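Local coordinates for protein putative L-alanine-DL-glutamate epimerase (Burkholderia xenovorans, PDB 3GO2) that probably acts as a magnesium-dependent racemase or epimerase of the mandelate racemase/muconate lactonizing enzyme family, its true substrate not being established, at residues F159-T164 with L339-T344; L241-I246 with V288-T293; I313-H318 with A330-A335. All blocks are in the same frame, centred on the assembly; numbering follows the deposited sequence.

Contact 1: residues F159-T164 with L339-T344; sequences FRAIKT and LRIMET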
loop_
_atom_site.group_PDB
_atom_site.type_symbol
_atom_site.label_atom_id
_atom_site.label_comp_id
_atom_site.label_asym_id
_atom_site.label_seq_id
_atom_site.Cartn_x
_atom_site.Cartn_y
_atom_site.Cartn_z
ATOM N N PHE A 159 37.656 19.661 -17.941
ATOM C CA PHE A 159 36.746 18.778 -17.182
ATOM C C PHE A 159 35.386 19.398 -17.224
ATOM O O PHE A 159 35.268 20.634 -17.263
ATOM C CB PHE A 159 37.277 18.506 -15.778
ATOM C CG PHE A 159 38.474 17.623 -15.801
ATOM C CD1 PHE A 159 39.758 18.161 -15.789
ATOM C CD2 PHE A 159 38.330 16.254 -15.986
ATOM C CE1 PHE A 159 40.876 17.331 -15.882
ATOM C CE2 PHE A 159 39.442 15.422 -16.073
ATOM C CZ PHE A 159 40.702 15.954 -16.034
ATOM N N ARG A 160 34.372 18.543 -17.328
ATOM C CA ARG A 160 33.012 18.980 -17.590
ATOM C C ARG A 160 32.167 19.031 -16.331
ATOM O O ARG A 160 31.028 19.518 -16.386
ATOM C CB ARG A 160 32.342 18.020 -18.550
ATOM C CG ARG A 160 33.066 17.866 -19.885
ATOM C CD ARG A 160 32.560 16.660 -20.620
ATOM N NE ARG A 160 33.291 16.456 -21.871
ATOM C CZ ARG A 160 32.973 15.550 -22.794
ATOM N NH1 ARG A 160 31.928 14.728 -22.628
ATOM N NH2 ARG A 160 33.715 15.462 -23.893
ATOM N N ALA A 161 32.706 18.488 -15.241
ATOM C CA ALA A 161 31.995 18.401 -13.954
ATOM C C ALA A 161 32.971 18.249 -12.802
ATOM O O ALA A 161 34.033 17.650 -12.959
ATOM C CB ALA A 161 31.000 17.259 -13.967
ATOM N N ILE A 162 32.620 18.823 -11.652
ATOM C CA ILE A 162 33.411 18.719 -10.429
ATOM C C ILE A 162 32.483 18.424 -9.256
ATOM O O ILE A 162 31.314 18.812 -9.299
ATOM C CB ILE A 162 34.210 20.042 -10.129
ATOM C CG1 ILE A 162 33.279 21.235 -9.984
ATOM C CG2 ILE A 162 35.229 20.301 -11.238
ATOM C CD1 ILE A 162 34.019 22.564 -9.743
ATOM N N LYS A 163 33.006 17.753 -8.226
ATOM C CA LYS A 163 32.248 17.484 -7.017
ATOM C C LYS A 163 32.920 18.029 -5.785
ATOM O O LYS A 163 34.098 17.802 -5.582
ATOM C CB LYS A 163 32.018 15.997 -6.840
ATOM C CG LYS A 163 30.967 15.687 -5.771
ATOM C CD LYS A 163 30.488 14.217 -5.747
ATOM C CE LYS A 163 31.430 13.250 -5.037
ATOM N NZ LYS A 163 30.953 11.818 -5.114
ATOM N N THR A 164 32.159 18.737 -4.957
ATOM C CA THR A 164 32.665 19.227 -3.680
ATOM C C THR A 164 31.860 18.641 -2.513
ATOM O O THR A 164 30.894 17.902 -2.714
ATOM C CB THR A 164 32.658 20.787 -3.613
ATOM O OG1 THR A 164 33.450 21.208 -2.500
ATOM C CG2 THR A 164 31.218 21.365 -3.547
ATOM N N LEU A 339 24.869 4.215 -17.852
ATOM C CA LEU A 339 25.959 4.870 -17.136
ATOM C C LEU A 339 25.727 6.375 -17.053
ATOM O O LEU A 339 25.689 7.069 -18.085
ATOM C CB LEU A 339 27.304 4.597 -17.819
ATOM C CG LEU A 339 28.534 5.279 -17.219
ATOM C CD1 LEU A 339 28.961 4.633 -15.893
ATOM C CD2 LEU A 339 29.699 5.256 -18.230
ATOM N N ARG A 340 25.599 6.894 -15.836
ATOM C CA ARG A 340 25.383 8.329 -15.655
ATOM C C ARG A 340 26.621 9.161 -15.977
ATOM O O ARG A 340 26.550 10.161 -16.732
ATOM C CB ARG A 340 24.954 8.663 -14.200
ATOM C CG ARG A 340 24.662 10.163 -14.006
ATOM C CD ARG A 340 23.470 10.562 -14.835
ATOM N NE ARG A 340 23.187 11.986 -14.872
ATOM C CZ ARG A 340 23.672 12.841 -15.775
ATOM N NH1 ARG A 340 24.556 12.452 -16.689
ATOM N NH2 ARG A 340 23.296 14.105 -15.741
ATOM N N ILE A 341 27.728 8.758 -15.359
ATOM C CA ILE A 341 29.015 9.475 -15.343
ATOM C C ILE A 341 29.960 8.630 -14.486
ATOM O O ILE A 341 29.490 7.740 -13.779
ATOM C CB ILE A 341 28.866 10.884 -14.739
ATOM C CG1 ILE A 341 30.090 11.746 -15.013
ATOM C CG2 ILE A 341 28.606 10.837 -13.231
ATOM C CD1 ILE A 341 29.794 13.247 -14.832
ATOM N N MET A 342 31.274 8.886 -14.544
ATOM C CA MET A 342 32.250 8.183 -13.690
ATOM C C MET A 342 33.047 9.162 -12.822
ATOM O O MET A 342 33.590 10.153 -13.295
ATOM C CB MET A 342 33.222 7.289 -14.493
ATOM C CG MET A 342 34.334 6.604 -13.638
ATOM S SD MET A 342 35.154 5.280 -14.587
ATOM C CE MET A 342 36.760 5.332 -13.703
ATOM N N GLU A 343 33.086 8.878 -11.533
ATOM C CA GLU A 343 33.916 9.616 -10.597
ATOM C C GLU A 343 35.392 9.351 -10.814
ATOM O O GLU A 343 35.783 8.236 -11.044
ATOM C CB GLU A 343 33.574 9.154 -9.166
ATOM C CG GLU A 343 34.305 9.946 -8.082
ATOM C CD GLU A 343 33.931 9.521 -6.679
ATOM O OE1 GLU A 343 33.424 8.385 -6.507
ATOM O OE2 GLU A 343 34.148 10.336 -5.752
ATOM N N THR A 344 36.228 10.372 -10.666
ATOM C CA THR A 344 37.664 10.114 -10.534
ATOM C C THR A 344 38.301 11.274 -9.778
ATOM O O THR A 344 37.797 12.389 -9.835
ATOM C CB THR A 344 38.336 9.895 -11.917
ATOM O OG1 THR A 344 39.586 9.243 -11.742
ATOM C CG2 THR A 344 38.539 11.219 -12.658
HETATM O O HOH W 1 32.720 10.340 -3.477
#

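Contact 2: residues L241-I246 with V288-T293; sequences LFWVEI and VAIVDT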
loop_
_atom_site.group_PDB
_atom_site.type_symbol
_atom_site.label_atom_id
_atom_site.label_comp_id
_atom_site.label_asym_id
_atom_site.label_seq_id
_atom_site.Cartn_x
_atom_site.Cartn_y
_atom_site.Cartn_z
ATOM N N LEU A 241 22.634 22.363 -9.813
ATOM C CA LEU A 241 23.456 21.234 -9.351
ATOM C C LEU A 241 23.174 19.968 -10.154
ATOM O O LEU A 241 22.021 19.563 -10.329
ATOM C CB LEU A 241 23.212 20.939 -7.866
ATOM C CG LEU A 241 23.500 22.107 -6.917
ATOM C CD1 LEU A 241 22.998 21.877 -5.497
ATOM C CD2 LEU A 241 25.003 22.366 -6.913
ATOM N N PHE A 242 24.243 19.330 -10.598
ATOM C CA PHE A 242 24.182 18.102 -11.392
ATOM C C PHE A 242 23.554 16.994 -10.566
ATOM O O PHE A 242 22.703 16.247 -11.035
ATOM C CB PHE A 242 25.607 17.749 -11.795
ATOM C CG PHE A 242 25.757 16.509 -12.619
ATOM C CD1 PHE A 242 25.981 16.592 -13.986
ATOM C CD2 PHE A 242 25.793 15.258 -12.027
ATOM C CE1 PHE A 242 26.198 15.445 -14.720
ATOM C CE2 PHE A 242 25.977 14.112 -12.783
ATOM C CZ PHE A 242 26.204 14.207 -14.120
ATOM N N TRP A 243 23.970 16.920 -9.307
ATOM C CA TRP A 243 23.306 16.100 -8.331
ATOM C C TRP A 243 23.628 16.578 -6.919
ATOM O O TRP A 243 24.642 17.257 -6.685
ATOM C CB TRP A 243 23.585 14.599 -8.528
ATOM C CG TRP A 243 24.891 13.982 -8.082
ATOM C CD1 TRP A 243 25.613 14.250 -6.945
ATOM C CD2 TRP A 243 25.550 12.899 -8.731
ATOM N NE1 TRP A 243 26.701 13.418 -6.867
ATOM C CE2 TRP A 243 26.677 12.560 -7.944
ATOM C CE3 TRP A 243 25.283 12.149 -9.897
ATOM C CZ2 TRP A 243 27.547 11.539 -8.301
ATOM C CZ3 TRP A 243 26.143 11.142 -10.248
ATOM C CH2 TRP A 243 27.275 10.836 -9.451
ATOM N N VAL A 244 22.775 16.169 -5.981
ATOM C CA VAL A 244 23.062 16.273 -4.554
ATOM C C VAL A 244 23.071 14.833 -4.034
ATOM O O VAL A 244 22.114 14.077 -4.187
ATOM C CB VAL A 244 22.026 17.087 -3.789
ATOM C CG1 VAL A 244 22.360 17.100 -2.295
ATOM C CG2 VAL A 244 21.946 18.482 -4.343
ATOM N N GLU A 245 24.210 14.455 -3.474
ATOM C CA GLU A 245 24.488 13.096 -3.060
ATOM C C GLU A 245 24.300 12.945 -1.567
ATOM O O GLU A 245 24.909 13.683 -0.767
ATOM C CB GLU A 245 25.925 12.766 -3.467
ATOM C CG GLU A 245 26.365 11.368 -3.280
ATOM C CD GLU A 245 27.765 11.106 -3.902
ATOM O OE1 GLU A 245 28.364 10.074 -3.552
ATOM O OE2 GLU A 245 28.238 11.891 -4.760
ATOM N N ILE A 246 23.426 12.002 -1.202
ATOM C CA ILE A 246 23.024 11.791 0.182
ATOM C C ILE A 246 23.055 10.295 0.463
ATOM O O ILE A 246 22.297 9.559 -0.142
ATOM C CB ILE A 246 21.599 12.299 0.433
ATOM C CG1 ILE A 246 21.504 13.813 0.199
ATOM C CG2 ILE A 246 21.144 11.936 1.884
ATOM C CD1 ILE A 246 20.084 14.408 0.263
ATOM N N VAL A 288 19.933 8.844 -9.349
ATOM C CA VAL A 288 21.143 8.113 -9.768
ATOM C C VAL A 288 21.607 7.185 -8.671
ATOM O O VAL A 288 21.631 7.585 -7.508
ATOM C CB VAL A 288 22.259 9.099 -10.096
ATOM C CG1 VAL A 288 23.567 8.362 -10.432
ATOM C CG2 VAL A 288 21.822 10.029 -11.253
ATOM N N ALA A 289 21.961 5.954 -9.032
ATOM C CA ALA A 289 22.511 5.004 -8.080
ATOM C C ALA A 289 24.015 4.907 -8.229
ATOM O O ALA A 289 24.512 4.580 -9.311
ATOM C CB ALA A 289 21.835 3.631 -8.218
ATOM N N ILE A 290 24.742 5.261 -7.169
ATOM C CA ILE A 290 26.188 5.111 -7.135
ATOM C C ILE A 290 26.514 3.689 -6.699
ATOM O O ILE A 290 25.989 3.223 -5.683
ATOM C CB ILE A 290 26.841 6.154 -6.219
ATOM C CG1 ILE A 290 26.513 7.564 -6.752
ATOM C CG2 ILE A 290 28.369 5.945 -6.189
ATOM C CD1 ILE A 290 26.645 8.631 -5.696
ATOM N N VAL A 291 27.325 2.985 -7.487
ATOM C CA VAL A 291 27.666 1.588 -7.207
ATOM C C VAL A 291 29.151 1.514 -6.901
ATOM O O VAL A 291 29.963 1.971 -7.695
ATOM C CB VAL A 291 27.346 0.683 -8.391
ATOM C CG1 VAL A 291 27.721 -0.765 -8.081
ATOM C CG2 VAL A 291 25.834 0.775 -8.783
ATOM N N ASP A 292 29.501 0.986 -5.742
ATOM C CA ASP A 292 30.928 0.809 -5.416
ATOM C C ASP A 292 31.326 -0.603 -5.858
ATOM O O ASP A 292 31.012 -1.591 -5.203
ATOM C CB ASP A 292 31.220 1.076 -3.950
ATOM C CG ASP A 292 32.709 1.202 -3.683
ATOM O OD1 ASP A 292 33.149 2.134 -2.967
ATOM O OD2 ASP A 292 33.442 0.399 -4.286
ATOM N N THR A 293 31.965 -0.671 -7.023
ATOM C CA THR A 293 32.367 -1.929 -7.614
ATOM C C THR A 293 33.628 -2.471 -6.958
ATOM O O THR A 293 33.919 -3.661 -7.057
ATOM C CB THR A 293 32.579 -1.846 -9.149
ATOM O OG1 THR A 293 33.875 -1.323 -9.445
ATOM C CG2 THR A 293 31.483 -1.026 -9.834
#

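Contact 3: residues I313-H318 with A330-A335; sequences INVAPH and ANFAAA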
loop_
_atom_site.group_PDB
_atom_site.type_symbol
_atom_site.label_atom_id
_atom_site.label_comp_id
_atom_site.label_asym_id
_atom_site.label_seq_id
_atom_site.Cartn_x
_atom_site.Cartn_y
_atom_site.Cartn_z
ATOM N N ILE A 313 17.068 3.710 -13.966
ATOM C CA ILE A 313 18.012 4.460 -13.177
ATOM C C ILE A 313 19.409 4.231 -13.738
ATOM O O ILE A 313 19.805 3.093 -13.944
ATOM C CB ILE A 313 17.971 3.967 -11.697
ATOM C CG1 ILE A 313 16.602 4.251 -11.080
ATOM C CG2 ILE A 313 19.096 4.591 -10.868
ATOM C CD1 ILE A 313 16.394 3.594 -9.718
ATOM N N ASN A 314 20.134 5.316 -14.003
ATOM C CA ASN A 314 21.512 5.216 -14.433
ATOM C C ASN A 314 22.425 5.168 -13.215
ATOM O O ASN A 314 22.079 5.663 -12.120
ATOM C CB ASN A 314 21.873 6.401 -15.346
ATOM C CG ASN A 314 21.251 6.274 -16.720
ATOM O OD1 ASN A 314 20.657 5.253 -17.038
ATOM N ND2 ASN A 314 21.365 7.330 -17.538
ATOM N N VAL A 315 23.596 4.563 -13.413
ATOM C CA VAL A 315 24.524 4.288 -12.302
ATOM C C VAL A 315 25.841 4.999 -12.501
ATOM O O VAL A 315 26.213 5.336 -13.639
ATOM C CB VAL A 315 24.773 2.769 -12.138
ATOM C CG1 VAL A 315 23.474 2.039 -11.911
ATOM C CG2 VAL A 315 25.485 2.192 -13.374
ATOM N N ALA A 316 26.544 5.253 -11.408
ATOM C CA ALA A 316 27.869 5.870 -11.476
ATOM C C ALA A 316 28.796 5.111 -10.536
ATOM O O ALA A 316 28.447 4.877 -9.394
ATOM C CB ALA A 316 27.816 7.340 -11.064
ATOM N N PRO A 317 30.000 4.753 -11.006
ATOM C CA PRO A 317 30.938 4.127 -10.062
ATOM C C PRO A 317 31.454 5.056 -8.986
ATOM O O PRO A 317 31.600 6.272 -9.211
ATOM C CB PRO A 317 32.124 3.713 -10.946
ATOM C CG PRO A 317 31.747 3.983 -12.288
ATOM C CD PRO A 317 30.502 4.741 -12.385
ATOM N N HIS A 318 31.699 4.475 -7.807
ATOM C CA HIS A 318 32.384 5.138 -6.716
ATOM C C HIS A 318 33.880 4.883 -6.923
ATOM O O HIS A 318 34.350 3.737 -6.922
ATOM C CB HIS A 318 31.906 4.550 -5.406
ATOM C CG HIS A 318 32.362 5.291 -4.203
ATOM N ND1 HIS A 318 32.421 4.699 -2.963
ATOM C CD2 HIS A 318 32.712 6.591 -4.023
ATOM C CE1 HIS A 318 32.784 5.598 -2.071
ATOM N NE2 HIS A 318 32.985 6.749 -2.685
ATOM N N ALA A 330 36.845 1.696 -14.859
ATOM C CA ALA A 330 36.791 1.966 -16.302
ATOM C C ALA A 330 36.220 0.787 -17.075
ATOM O O ALA A 330 35.474 0.967 -18.046
ATOM C CB ALA A 330 38.165 2.312 -16.843
ATOM N N ASN A 331 36.567 -0.431 -16.668
ATOM C CA ASN A 331 36.062 -1.594 -17.354
ATOM C C ASN A 331 34.560 -1.825 -17.118
ATOM O O ASN A 331 33.832 -2.192 -18.031
ATOM C CB ASN A 331 36.886 -2.842 -17.005
ATOM C CG ASN A 331 38.211 -2.874 -17.743
ATOM O OD1 ASN A 331 38.296 -3.435 -18.836
ATOM N ND2 ASN A 331 39.250 -2.261 -17.169
ATOM N N PHE A 332 34.116 -1.613 -15.877
ATOM C CA PHE A 332 32.694 -1.605 -15.550
ATOM C C PHE A 332 31.961 -0.553 -16.377
ATOM O O PHE A 332 30.921 -0.834 -16.998
ATOM C CB PHE A 332 32.551 -1.301 -14.067
ATOM C CG PHE A 332 31.145 -1.046 -13.612
ATOM C CD1 PHE A 332 30.267 -2.092 -13.354
ATOM C CD2 PHE A 332 30.711 0.245 -13.388
ATOM C CE1 PHE A 332 28.951 -1.821 -12.890
ATOM C CE2 PHE A 332 29.421 0.503 -12.936
ATOM C CZ PHE A 332 28.559 -0.531 -12.672
ATOM N N ALA A 333 32.500 0.658 -16.377
ATOM C CA ALA A 333 31.895 1.779 -17.102
ATOM C C ALA A 333 31.814 1.538 -18.616
ATOM O O ALA A 333 30.885 2.001 -19.282
ATOM C CB ALA A 333 32.686 3.061 -16.832
ATOM N N ALA A 334 32.785 0.821 -19.165
ATOM C CA ALA A 334 32.770 0.494 -20.573
ATOM C C ALA A 334 31.597 -0.374 -21.026
ATOM O O ALA A 334 31.124 -0.256 -22.167
ATOM C CB ALA A 334 34.097 -0.164 -20.953
ATOM N N ALA A 335 31.121 -1.258 -20.137
ATOM C CA ALA A 335 30.172 -2.291 -20.469
ATOM C C ALA A 335 28.717 -1.974 -20.065
ATOM O O ALA A 335 27.768 -2.605 -20.560
ATOM C CB ALA A 335 30.624 -3.613 -19.809
#

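Contact 1: residues F159-T164 with L339-T344
Lys163 and Glu343 reach toward each other in the interior of the barrel and form a loose salt bridge, with NZ of Lys163 3.6 Å from OE2 of Glu343. A water fills in the link: it accepts a bond from Lys163 NZ at 2.8 Å and donates one to Glu343 OE2 at 2.7 Å. The lysine chain runs straight from the backbone and then bends at chi3 (80°), which brings its amine over to the extended glutamate. Nearer the N-terminal ends of the two segments the contact is apolar and more closely filled: CB of Ala161 meets CD1 of Ile341 at 4.3 Å, and Tyr122 of strand 118-123 packs against both. The polar end, with its single bridging water, is looser between the segments but gripped from several sides. Lys163 NZ also forms a salt bridge with Glu245 and a hydrogen bond with Tyr122 OH, while Glu343 is held by Ser124 OG through OE2 and by the backbone N of Asn319 through OE1. Lys163 contributes to the 2-oxoglutarate site of this protein, though that ligand is absent here, and stands beside the magnesium ligands Asp219 and Glu245. The long, water-assisted bridge to Glu343 is thus a secondary restraint on an amine whose strongest partner, Glu245, is a magnesium ligand, in a buried polar network where one lysine links the carboxylates of Glu343 and Glu245.

Contact 2: residues L241-I246 with V288-T293
Trp243 lays the benzene side of its indole against two aliphatic side chains of segment 288-293. Its CZ3 lies 3.8 Å from CG1 of Val288, the two side chains crossing at about a right angle, and its CZ2 lies 4.0 Å from CD1 of Ile290; both methyls come to the ring obliquely. Tyr122 also meets the indole, with the ring planes at about 80°. Strands 243-245 and 288-291 are not neighbours: strand 265-267 separates them in the modified TIM barrel, (beta/alpha)7-beta, of the enolase superfamily, so their axes are 9.8 Å apart at closest and are inclined to each other by 50°. Side chains bridge that gap inside the barrel, with Ser266 of the intervening strand touching all four of the residues concerned. Farther along, Ile290 also touches a metal ligand, Glu245, which binds magnesium together with Asp219 and Glu269. CD1 of Ile290 comes to within 3.1 Å of OE1 of Glu245, tight packing of a methyl on a carboxylate oxygen and not a bond, and the isoleucine crosses the extended glutamate side chain at about a right angle. The other oxygen, OE2, has Lys163 as its stronger partner and in addition takes a weak, bent hydrogen bond from NE1 of Trp243 (3.0 Å, 134° at the hydrogen).

Contact 3: residues I313-H318 with A330-A335
Phe332 packs against Val315 and Pro317 in a beta-alpha unit of the barrel, where strand 314-317 leads into helix 323-335 and the helix lies along the outside of the strand. The interactions between the segments are entirely apolar. CG of Phe332 is anti to its backbone N (chi1 171°), a setting that sends the ring from the helix across to the strand. Alternate strand residues receive it: the Val315 side chain crosses that of Phe332 at about a right angle, while the proline ring sits at the phenyl edge, near its plane. Met302 and Ser301 of helix 298-310 also touch the phenylalanine, which therefore lies where two barrel helices meet. The backbones are nearest where CA of Pro317 lies 7.5 Å from CA of Ala333.

No hydrogen bond joins the two segments. Ala334 N bonds to Ala330 O in the helix, and the backbone of Ala316 bonds to Ala289 and Val291 of the adjoining strand. The Asn314 side chain bonds to Asn190 of the second subunit. Between strand and helix the nearest pairs are CG of Pro317 with CD2 of Phe332, at 4.0 Å, and CG2 of Val315 with CZ of the same ring, at 4.2 Å.

Overall arrangement
Along the chain, segment 159-164 opens the longest loop, which contact 1 closes some 175 residues later at 339-344. Contacts 2 and 3 nest inside it in series: 241-246 pairs with 288-293 before 313-318 pairs with 330-335, and none cross. Contacts 1 and 2 span the barrel interior and meet where Lys163 NZ lies 2.7 Å from Glu245 OE2. Contact 3 holds a helix on the outside. Contacts 2 and 3 share adjacent strands, 288-291 and 314-317, and Asp292 also bonds to His318. Arg340 N probably bonds to Val315 O. Strand 118-123 lies between strands 342-344 and 161-168, the backbones of Ala161 and Lys163 bonding to Trp123, and so closes the ring.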